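Glutathione S-transferase 2 (Heligmosomoides polygyrus, PDB 1TW9) probably joins glutathione to electrophilic substrates with release of a halide, as a sigma-class glutathione transferase working as a two-subunit assembly. Local coordinates at residues E16-V21 / L158-E162; V21-Q27 / L71-F77; I136-K141 / F178-H184. One frame throughout, in Å; residues are numbered along the deposited sequence.

Contact 1. Residues E16-V21 / L158-E162. Unlike the reference sequence in segment 16-21: Val-21 (reference Ile).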
loop_
_atom_site.group_PDB
_atom_site.type_symbol
_atom_site.label_atom_id
_atom_site.label_comp_id
_atom_site.label_asym_id
_atom_site.label_seq_id
_atom_site.Cartn_x
_atom_site.Cartn_y
_atom_site.Cartn_z
ATOM N N GLU A 16 1.549 7.685 -13.208
ATOM C CA GLU A 16 2.275 8.939 -13.184
ATOM C C GLU A 16 3.296 9.034 -12.052
ATOM O O GLU A 16 4.341 9.598 -12.252
ATOM C CB GLU A 16 1.328 10.096 -13.117
ATOM C CG GLU A 16 1.934 11.480 -13.300
ATOM C CD GLU A 16 2.582 11.743 -14.628
ATOM O OE1 GLU A 16 2.427 10.951 -15.578
ATOM O OE2 GLU A 16 3.238 12.802 -14.737
ATOM N N CYS A 17 2.981 8.523 -10.871
ATOM C CA CYS A 17 3.948 8.673 -9.749
ATOM C C CYS A 17 5.227 7.950 -10.128
ATOM O O CYS A 17 6.332 8.526 -10.079
ATOM C CB CYS A 17 3.253 8.234 -8.469
ATOM S SG CYS A 17 4.326 8.428 -7.039
ATOM N N ALA A 18 5.086 6.749 -10.678
ATOM C CA ALA A 18 6.265 6.041 -11.171
ATOM C C ALA A 18 7.087 6.893 -12.171
ATOM O O ALA A 18 8.353 6.958 -12.106
ATOM C CB ALA A 18 5.881 4.714 -11.675
ATOM N N ARG A 19 6.401 7.482 -13.165
ATOM C CA ARG A 19 7.041 8.318 -14.175
ATOM C C ARG A 19 7.744 9.453 -13.542
ATOM O O ARG A 19 8.844 9.856 -13.947
ATOM C CB ARG A 19 6.010 8.818 -15.196
ATOM C CG ARG A 19 5.320 7.714 -15.976
ATOM C CD ARG A 19 4.569 8.364 -17.141
ATOM N NE ARG A 19 3.695 7.409 -17.857
ATOM C CZ ARG A 19 2.378 7.382 -17.729
ATOM N NH1 ARG A 19 1.755 8.233 -16.913
ATOM N NH2 ARG A 19 1.693 6.540 -18.469
ATOM N N GLN A 20 7.136 10.018 -12.493
ATOM C CA GLN A 20 7.789 11.117 -11.820
ATOM C C GLN A 20 9.015 10.693 -10.937
ATOM O O GLN A 20 9.954 11.453 -10.798
ATOM C CB GLN A 20 6.812 11.949 -11.084
ATOM C CG GLN A 20 5.839 12.627 -12.005
ATOM C CD GLN A 20 4.947 13.597 -11.359
ATOM O OE1 GLN A 20 5.181 13.959 -10.190
ATOM N NE2 GLN A 20 3.926 14.033 -12.072
ATOM N N VAL A 21 8.993 9.479 -10.385
ATOM C CA VAL A 21 10.171 8.945 -9.698
ATOM C C VAL A 21 11.318 8.816 -10.695
ATOM O O VAL A 21 12.426 9.201 -10.442
ATOM C CB VAL A 21 9.857 7.637 -8.989
ATOM C CG1 VAL A 21 11.114 7.019 -8.444
ATOM C CG2 VAL A 21 8.864 7.950 -7.795
ATOM N N LEU A 158 5.559 13.539 -4.292
ATOM C CA LEU A 158 5.172 13.464 -5.694
ATOM C C LEU A 158 3.722 13.072 -5.895
ATOM O O LEU A 158 3.029 13.691 -6.738
ATOM C CB LEU A 158 6.067 12.520 -6.571
ATOM C CG LEU A 158 7.539 12.774 -6.575
ATOM C CD1 LEU A 158 8.260 11.689 -7.241
ATOM C CD2 LEU A 158 7.817 14.073 -7.156
ATOM N N LEU A 159 3.246 12.065 -5.178
ATOM C CA LEU A 159 1.900 11.564 -5.354
ATOM C C LEU A 159 0.883 12.654 -4.894
ATOM O O LEU A 159 -0.098 12.920 -5.598
ATOM C CB LEU A 159 1.806 10.319 -4.501
ATOM C CG LEU A 159 0.521 9.549 -4.493
ATOM C CD1 LEU A 159 0.269 8.984 -5.882
ATOM C CD2 LEU A 159 0.552 8.464 -3.483
ATOM N N VAL A 160 1.135 13.218 -3.725
ATOM C CA VAL A 160 0.244 14.254 -3.170
ATOM C C VAL A 160 0.211 15.495 -4.037
ATOM O O VAL A 160 -0.921 15.945 -4.411
ATOM C CB VAL A 160 0.527 14.530 -1.695
ATOM C CG1 VAL A 160 -0.354 15.713 -1.164
ATOM C CG2 VAL A 160 0.173 13.243 -0.858
ATOM N N ALA A 161 1.390 16.008 -4.431
ATOM C CA ALA A 161 1.493 17.265 -5.156
ATOM C C ALA A 161 0.793 17.106 -6.505
ATOM O O ALA A 161 0.110 17.994 -6.972
ATOM C CB ALA A 161 2.950 17.675 -5.373
ATOM N N GLU A 162 0.936 15.949 -7.133
ATOM C CA GLU A 162 0.297 15.773 -8.436
ATOM C C GLU A 162 -1.210 15.749 -8.348
ATOM O O GLU A 162 -1.912 16.356 -9.151
ATOM C CB GLU A 162 0.829 14.479 -9.102
ATOM C CG GLU A 162 0.152 14.118 -10.423
ATOM C CD GLU A 162 0.531 15.030 -11.617
ATOM O OE1 GLU A 162 -0.275 15.066 -12.577
ATOM O OE2 GLU A 162 1.570 15.776 -11.613
HETATM O O HOH W 1 2.935 11.627 -8.948
#
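Gln-20 reaches across from helix 16-24 to Leu-158 and Glu-162 on helix 155-170, and each step along it meets something different. Its CB rests 4.1 Å from Leu-158 CD1. With CG placed opposite the carbonyl carbon (chi1 -65°) and the chain extended beyond it, the amide is carried past Leu-158, the two side chains sliding by in opposite directions. OE1 at the tip lies 4.0 Å from Leu-158 CB; a water makes weak bonds to this oxygen and to Leu-158 O. The other arm, NE2, has two carboxylates to serve. It donates to Glu-162 OE2 at 3.0 Å, with an N-H...O angle of 155°, and both this oxygen and Glu-16 OE2 lie close to the amide plane. The Glu-162 carboxylate stands almost perpendicular to that plane, and the N-H comes to OE2 from above the carboxylate. Glu-16 OE2, by contrast, offers its anti lone pair to Gln-20 NE2, 3.0 Å away. Two bonds therefore fix the rotation of the amide. The two glutamate OE2 atoms come to 4.6 Å of each other, Glu-16 OE2 and Glu-162 OE2, a proximity that Arg-201 probably eases by forming salt bridges to both side chains; Trp-197 also donates to Glu-16 OE2. Beside this polar cluster the packing turns apolar: Cys-17 CB touches Leu-159 CD1 at 4.0 Å, and Val-21 CG2 touches Leu-158 CD1 at 3.8 Å. The short helix segments cross at 119°, joining the thioredoxin-like N-terminal domain to the helical C-terminal domain. Helix 64-75 flanks this interface through Cys-68, which meets Cys-17, while helix 192-200 packs on Gln-20 and Leu-158, and helix 179-189 closes on Leu-158 and Ala-161 through Ile-188.

Contact 2. Residues V21-Q27 / L71-F77. Unlike the reference sequence in segment 21-27: Val-21 (reference Ile).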
loop_
_atom_site.group_PDB
_atom_site.type_symbol
_atom_site.label_atom_id
_atom_site.label_comp_id
_atom_site.label_asym_id
_atom_site.label_seq_id
_atom_site.Cartn_x
_atom_site.Cartn_y
_atom_site.Cartn_z
ATOM N N VAL A 21 8.993 9.479 -10.385
ATOM C CA VAL A 21 10.171 8.945 -9.698
ATOM C C VAL A 21 11.318 8.816 -10.695
ATOM O O VAL A 21 12.426 9.201 -10.442
ATOM C CB VAL A 21 9.857 7.637 -8.989
ATOM C CG1 VAL A 21 11.114 7.019 -8.444
ATOM C CG2 VAL A 21 8.864 7.950 -7.795
ATOM N N PHE A 22 11.002 8.239 -11.832
ATOM C CA PHE A 22 12.006 8.110 -12.880
ATOM C C PHE A 22 12.585 9.470 -13.248
ATOM O O PHE A 22 13.792 9.643 -13.407
ATOM C CB PHE A 22 11.393 7.477 -14.148
ATOM C CG PHE A 22 11.300 5.910 -14.109
ATOM C CD1 PHE A 22 12.398 5.131 -13.738
ATOM C CD2 PHE A 22 10.099 5.271 -14.366
ATOM C CE1 PHE A 22 12.296 3.762 -13.728
ATOM C CE2 PHE A 22 10.025 3.899 -14.375
ATOM C CZ PHE A 22 11.110 3.146 -14.046
ATOM N N ALA A 23 11.697 10.459 -13.425
ATOM C CA ALA A 23 12.108 11.806 -13.814
ATOM C C ALA A 23 13.027 12.344 -12.748
ATOM O O ALA A 23 14.097 12.896 -13.066
ATOM C CB ALA A 23 10.903 12.742 -14.013
ATOM N N LEU A 24 12.600 12.251 -11.485
ATOM C CA LEU A 24 13.369 12.759 -10.355
ATOM C C LEU A 24 14.763 12.153 -10.265
ATOM O O LEU A 24 15.711 12.799 -9.814
ATOM C CB LEU A 24 12.651 12.403 -9.055
ATOM C CG LEU A 24 12.240 13.451 -8.082
ATOM C CD1 LEU A 24 12.082 12.785 -6.747
ATOM C CD2 LEU A 24 13.009 14.794 -8.096
ATOM N N ALA A 25 14.886 10.902 -10.686
ATOM C CA ALA A 25 16.147 10.134 -10.636
ATOM C C ALA A 25 16.990 10.292 -11.908
ATOM O O ALA A 25 18.058 9.727 -11.973
ATOM C CB ALA A 25 15.853 8.707 -10.413
ATOM N N ASP A 26 16.449 10.964 -12.912
ATOM C CA ASP A 26 17.067 11.079 -14.254
ATOM C C ASP A 26 17.362 9.690 -14.801
ATOM O O ASP A 26 18.405 9.402 -15.424
ATOM C CB ASP A 26 18.296 11.956 -14.163
ATOM C CG ASP A 26 18.882 12.285 -15.472
ATOM O OD1 ASP A 26 18.118 12.427 -16.425
ATOM O OD2 ASP A 26 20.108 12.467 -15.616
ATOM N N GLN A 27 16.366 8.845 -14.652
ATOM C CA GLN A 27 16.500 7.492 -15.128
ATOM C C GLN A 27 15.682 7.312 -16.405
ATOM O O GLN A 27 14.466 7.523 -16.410
ATOM C CB GLN A 27 16.043 6.531 -14.032
ATOM C CG GLN A 27 15.979 5.078 -14.530
ATOM C CD GLN A 27 17.302 4.498 -14.836
ATOM O OE1 GLN A 27 17.536 4.006 -15.970
ATOM N NE2 GLN A 27 18.196 4.515 -13.844
ATOM N N LEU A 71 10.817 1.781 -6.912
ATOM C CA LEU A 71 11.593 2.775 -7.636
ATOM C C LEU A 71 12.131 3.791 -6.701
ATOM O O LEU A 71 13.300 4.128 -6.743
ATOM C CB LEU A 71 10.738 3.412 -8.695
ATOM C CG LEU A 71 10.387 2.529 -9.856
ATOM C CD1 LEU A 71 9.414 3.258 -10.787
ATOM C CD2 LEU A 71 11.625 1.915 -10.593
ATOM N N ALA A 72 11.304 4.233 -5.756
ATOM C CA ALA A 72 11.758 5.249 -4.772
ATOM C C ALA A 72 12.883 4.793 -3.847
ATOM O O ALA A 72 13.836 5.478 -3.662
ATOM C CB ALA A 72 10.608 5.771 -3.969
ATOM N N LYS A 73 12.859 3.534 -3.448
ATOM C CA LYS A 73 13.920 2.963 -2.651
ATOM C C LYS A 73 15.188 2.787 -3.509
ATOM O O LYS A 73 16.313 2.927 -2.993
ATOM C CB LYS A 73 13.474 1.681 -2.046
ATOM C CG LYS A 73 12.493 1.912 -0.926
ATOM C CD LYS A 73 11.895 0.600 -0.293
ATOM C CE LYS A 73 11.104 0.786 1.019
ATOM N NZ LYS A 73 11.975 1.143 2.224
ATOM N N THR A 74 14.991 2.392 -4.744
ATOM C CA THR A 74 16.103 2.216 -5.647
ATOM C C THR A 74 16.898 3.486 -5.744
ATOM O O THR A 74 18.147 3.498 -5.802
ATOM C CB THR A 74 15.592 1.767 -7.017
ATOM O OG1 THR A 74 15.014 0.478 -6.909
ATOM C CG2 THR A 74 16.696 1.607 -8.031
ATOM N N PHE A 75 16.178 4.607 -5.857
ATOM C CA PHE A 75 16.782 5.905 -6.235
ATOM C C PHE A 75 16.979 6.881 -5.099
ATOM O O PHE A 75 17.557 7.971 -5.288
ATOM C CB PHE A 75 15.986 6.540 -7.412
ATOM C CG PHE A 75 15.999 5.710 -8.633
ATOM C CD1 PHE A 75 14.841 5.263 -9.200
ATOM C CD2 PHE A 75 17.201 5.345 -9.171
ATOM C CE1 PHE A 75 14.903 4.491 -10.358
ATOM C CE2 PHE A 75 17.248 4.588 -10.278
ATOM C CZ PHE A 75 16.112 4.109 -10.814
ATOM N N GLY A 76 16.491 6.536 -3.909
ATOM C CA GLY A 76 16.762 7.348 -2.723
ATOM C C GLY A 76 15.651 8.322 -2.324
ATOM O O GLY A 76 15.945 9.343 -1.711
ATOM N N PHE A 77 14.402 8.021 -2.700
ATOM C CA PHE A 77 13.308 8.939 -2.510
ATOM C C PHE A 77 12.261 8.270 -1.596
ATOM O O PHE A 77 11.039 8.493 -1.765
ATOM C CB PHE A 77 12.669 9.372 -3.815
ATOM C CG PHE A 77 13.710 9.977 -4.801
ATOM C CD1 PHE A 77 13.963 9.425 -6.013
ATOM C CD2 PHE A 77 14.385 11.085 -4.416
ATOM C CE1 PHE A 77 14.987 10.048 -6.815
ATOM C CE2 PHE A 77 15.315 11.663 -5.234
ATOM C CZ PHE A 77 15.607 11.080 -6.366
#
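Ala-72 O, in the helical turn against which Val-21 packs, takes two backbone donors where helix 64-75 ends: Phe-77 N at 2.8 Å and Gly-76 N at 2.9 Å. The positive phi of Gly-76 makes this turn possible; a CB there would be jammed against the carbonyl oxygen of Phe-75. Phe-75, still on the helix, and Phe-77, just past the bend, both point toward helix 16-24. Phe-77 is held from two sides. Leu-24 CD1 sits over the centre of its ring, 3.6 Å from the centroid and only 7° off the normal, a clean CH-pi contact, while Phe-75 O lies over the opposite face, nearer the rim. Ala-25 CB joins the two aromatics: it meets the edge of the Phe-77 ring and covers one face of Phe-75, coming within 3.5 Å of Phe-75 CG. The other face of that Phe-75 ring is taken by the methyl of Thr-74. On the Ala-25 side, Gln-27 CG approaches the outer end of the ring, 3.8 Å from Phe-75 CZ. One turn before Ala-25, Val-21 CG1, the branch anti to the backbone N, presses to 3.6 Å from Leu-71 CB and also reaches the edge of the Phe-75 ring. Leu-71 in turn lays CD1 over a face of Phe-22, 3.7 Å from Phe-22 CZ, and the Phe-22 ring stacks with Tyr-29 as well. Helix 16-24 closes with a Schellman motif at Asp-26. No hydrogen bond crosses between the segments: the helix ends use their own backbones and partners elsewhere, such as Arg-193 for Leu-24 O and Lys-152 for Gly-76 O, so what holds these two helices of the thioredoxin-like domain together here is apolar contact, with methyl groups set on aromatic faces.

Contact 3. Residues I136-K141 / F178-H184. Unlike the reference sequence in segment 136-141: Leu-140 (reference Pro).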
loop_
_atom_site.group_PDB
_atom_site.type_symbol
_atom_site.label_atom_id
_atom_site.label_comp_id
_atom_site.label_asym_id
_atom_site.label_seq_id
_atom_site.Cartn_x
_atom_site.Cartn_y
_atom_site.Cartn_z
ATOM N N ILE A 136 -2.785 15.940 6.054
ATOM C CA ILE A 136 -1.566 16.349 5.312
ATOM C C ILE A 136 -0.937 17.598 5.903
ATOM O O ILE A 136 0.277 17.663 6.110
ATOM C CB ILE A 136 -1.863 16.580 3.764
ATOM C CG1 ILE A 136 -2.239 15.305 3.067
ATOM C CG2 ILE A 136 -0.604 17.231 3.033
ATOM C CD1 ILE A 136 -1.333 14.170 3.324
ATOM N N THR A 137 -1.757 18.605 6.197
ATOM C CA THR A 137 -1.304 19.867 6.788
ATOM C C THR A 137 -0.594 19.682 8.140
ATOM O O THR A 137 0.454 20.301 8.420
ATOM C CB THR A 137 -2.486 20.794 6.927
ATOM O OG1 THR A 137 -2.969 21.116 5.603
ATOM C CG2 THR A 137 -2.023 22.131 7.500
ATOM N N LYS A 138 -1.126 18.778 8.950
ATOM C CA LYS A 138 -0.530 18.425 10.220
ATOM C C LYS A 138 0.884 17.856 10.023
ATOM O O LYS A 138 1.771 18.262 10.725
ATOM C CB LYS A 138 -1.469 17.469 10.936
ATOM C CG LYS A 138 -0.970 16.786 12.068
ATOM C CD LYS A 138 -2.123 15.949 12.705
ATOM C CE LYS A 138 -2.333 14.539 12.022
ATOM N NZ LYS A 138 -3.436 13.880 12.845
ATOM N N PHE A 139 1.077 16.990 9.029
ATOM C CA PHE A 139 2.400 16.500 8.705
ATOM C C PHE A 139 3.341 17.629 8.201
ATOM O O PHE A 139 4.495 17.739 8.649
ATOM C CB PHE A 139 2.288 15.343 7.705
ATOM C CG PHE A 139 1.999 14.033 8.358
ATOM C CD1 PHE A 139 0.743 13.694 8.761
ATOM C CD2 PHE A 139 3.030 13.095 8.563
ATOM C CE1 PHE A 139 0.453 12.463 9.330
ATOM C CE2 PHE A 139 2.745 11.868 9.176
ATOM C CZ PHE A 139 1.478 11.545 9.572
ATOM N N LEU A 140 2.848 18.463 7.283
ATOM C CA LEU A 140 3.645 19.595 6.806
ATOM C C LEU A 140 4.037 20.512 7.932
ATOM O O LEU A 140 5.206 20.969 8.061
ATOM C CB LEU A 140 2.881 20.385 5.765
ATOM C CG LEU A 140 2.599 19.547 4.543
ATOM C CD1 LEU A 140 1.574 20.134 3.553
ATOM C CD2 LEU A 140 3.887 19.275 3.763
ATOM N N LYS A 141 3.094 20.868 8.764
ATOM C CA LYS A 141 3.472 21.896 9.691
ATOM C C LYS A 141 4.400 21.399 10.831
ATOM O O LYS A 141 5.068 22.201 11.463
ATOM C CB LYS A 141 2.323 22.767 10.097
ATOM C CG LYS A 141 1.263 22.147 10.876
ATOM C CD LYS A 141 -0.045 22.982 10.652
ATOM C CE LYS A 141 0.154 24.463 10.333
ATOM N NZ LYS A 141 -0.699 24.816 9.150
ATOM N N PHE A 178 -5.994 25.795 2.673
ATOM C CA PHE A 178 -4.828 24.861 2.818
ATOM C C PHE A 178 -3.586 25.469 2.168
ATOM O O PHE A 178 -3.033 24.901 1.211
ATOM C CB PHE A 178 -5.182 23.551 2.158
ATOM C CG PHE A 178 -6.341 22.883 2.808
ATOM C CD1 PHE A 178 -7.590 22.969 2.274
ATOM C CD2 PHE A 178 -6.198 22.376 4.064
ATOM C CE1 PHE A 178 -8.716 22.416 2.956
ATOM C CE2 PHE A 178 -7.264 21.777 4.745
ATOM C CZ PHE A 178 -8.555 21.846 4.178
ATOM N N PRO A 179 -3.115 26.599 2.682
ATOM C CA PRO A 179 -1.976 27.271 2.034
ATOM C C PRO A 179 -0.722 26.444 2.063
ATOM O O PRO A 179 0.063 26.466 1.076
ATOM C CB PRO A 179 -1.771 28.539 2.848
ATOM C CG PRO A 179 -2.575 28.351 4.152
ATOM C CD PRO A 179 -3.620 27.338 3.877
ATOM N N GLU A 180 -0.527 25.714 3.149
ATOM C CA GLU A 180 0.708 24.862 3.249
ATOM C C GLU A 180 0.704 23.760 2.176
ATOM O O GLU A 180 1.722 23.432 1.598
ATOM C CB GLU A 180 0.855 24.240 4.643
ATOM C CG GLU A 180 1.097 25.199 5.781
ATOM C CD GLU A 180 -0.169 25.900 6.304
ATOM O OE1 GLU A 180 -1.344 25.465 5.988
ATOM O OE2 GLU A 180 0.016 26.914 7.053
ATOM N N VAL A 181 -0.474 23.206 1.903
ATOM C CA VAL A 181 -0.599 22.175 0.889
ATOM C C VAL A 181 -0.346 22.787 -0.465
ATOM O O VAL A 181 0.312 22.185 -1.281
ATOM C CB VAL A 181 -1.979 21.508 0.917
ATOM C CG1 VAL A 181 -2.187 20.610 -0.307
ATOM C CG2 VAL A 181 -2.191 20.718 2.180
ATOM N N LYS A 182 -0.879 23.984 -0.722
ATOM C CA LYS A 182 -0.576 24.657 -2.000
ATOM C C LYS A 182 0.934 24.901 -2.164
ATOM O O LYS A 182 1.453 24.718 -3.261
ATOM C CB LYS A 182 -1.271 26.036 -2.138
ATOM C CG LYS A 182 -1.100 26.514 -3.606
ATOM C CD LYS A 182 -1.772 27.694 -4.021
ATOM C CE LYS A 182 -1.422 27.953 -5.536
ATOM N NZ LYS A 182 -2.310 29.062 -6.061
ATOM N N ALA A 183 1.591 25.379 -1.110
ATOM C CA ALA A 183 3.001 25.730 -1.090
ATOM C C ALA A 183 3.808 24.466 -1.416
ATOM O O ALA A 183 4.771 24.456 -2.174
ATOM C CB ALA A 183 3.379 26.220 0.318
ATOM N N HIS A 184 3.352 23.376 -0.832
ATOM C CA HIS A 184 3.994 22.058 -1.055
ATOM C C HIS A 184 3.833 21.621 -2.500
ATOM O O HIS A 184 4.796 21.233 -3.140
ATOM C CB HIS A 184 3.449 21.009 -0.084
ATOM C CG HIS A 184 3.878 19.605 -0.368
ATOM N ND1 HIS A 184 3.201 18.774 -1.219
ATOM C CD2 HIS A 184 4.933 18.890 0.102
ATOM C CE1 HIS A 184 3.820 17.592 -1.255
ATOM N NE2 HIS A 184 4.857 17.635 -0.431
HETATM O O HOH W 2 -2.436 23.511 4.272
#
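Two helices of the all-helical C-terminal domain cross here, the last turns of helix 119-142 over the first turn of helix 179-189, with Thr-137 facing Val-181 and Leu-140 set against the same turn. The segment axes pass 9.4 Å apart at 71°. Leu-140 extends both branches into the crossing: CD1 lies 4.0 Å from Val-181 CG2, and CD2 reaches His-184 CD2 at 3.8 Å, meeting that ring obliquely. The imidazole is held from elsewhere, its NE2 bonded to Asp-157. Ile-136 CG2 adds a further apolar touch, 3.9 Å from Val-181 CG2. At the outer side a water ties the helices together: it donates to Thr-137 OG1 and to Glu-180 OE1, 2.8 Å from each, and accepts from Val-181 N. Thr-137 OG1 is also bonded to Leu-133 O, and near it the Phe-178 ring, at the N-cap position, turns its edge to the hydroxyl. Glu-180 bends at chi2 (80°), which brings its carboxylate back between the water and Lys-141, whose NZ makes a salt bridge to Glu-180 OE2 at 3.1 Å. Lying in the first turn, the acid probably gains from the helix N-terminus too. With an alanine here the carboxylate is gone: Lys-141 is likely to lose its salt-bridge partner and be freer to turn, and the bridging water to lose one of its acceptors. On a different face of helix 119-142, Lys-138 bonds to Pro-47 O of the second subunit. Such a crossing, with an apolar centre and a salt bridge at its rim, belongs to the helical bundle that forms the C-terminal domain of glutathione transferases.

Overall arrangement
Contact 1 lies about 3 Å from the chain centre and meets both others. Contact 2, centred about 11 Å away, shares Val-21 and helix 16-24 with it; Ala-18 CB packs on Leu-71 CD1 at 3.9 Å and Leu-158 CD1 on Leu-24 CD1 at 4.0 Å. Contact 3, centred about 17 Å from contact 1, is reached through Ala-161 CB, 4.2 Å from His-184 CE1. Contacts 2 and 3, one in each domain, do not touch; their nearest atoms are about 11 Å apart. Contact 1, at the domain junction, lies between them. In this family glutathione binds on the thioredoxin-like domain, beside the cleft between domains; the present model is the apo form.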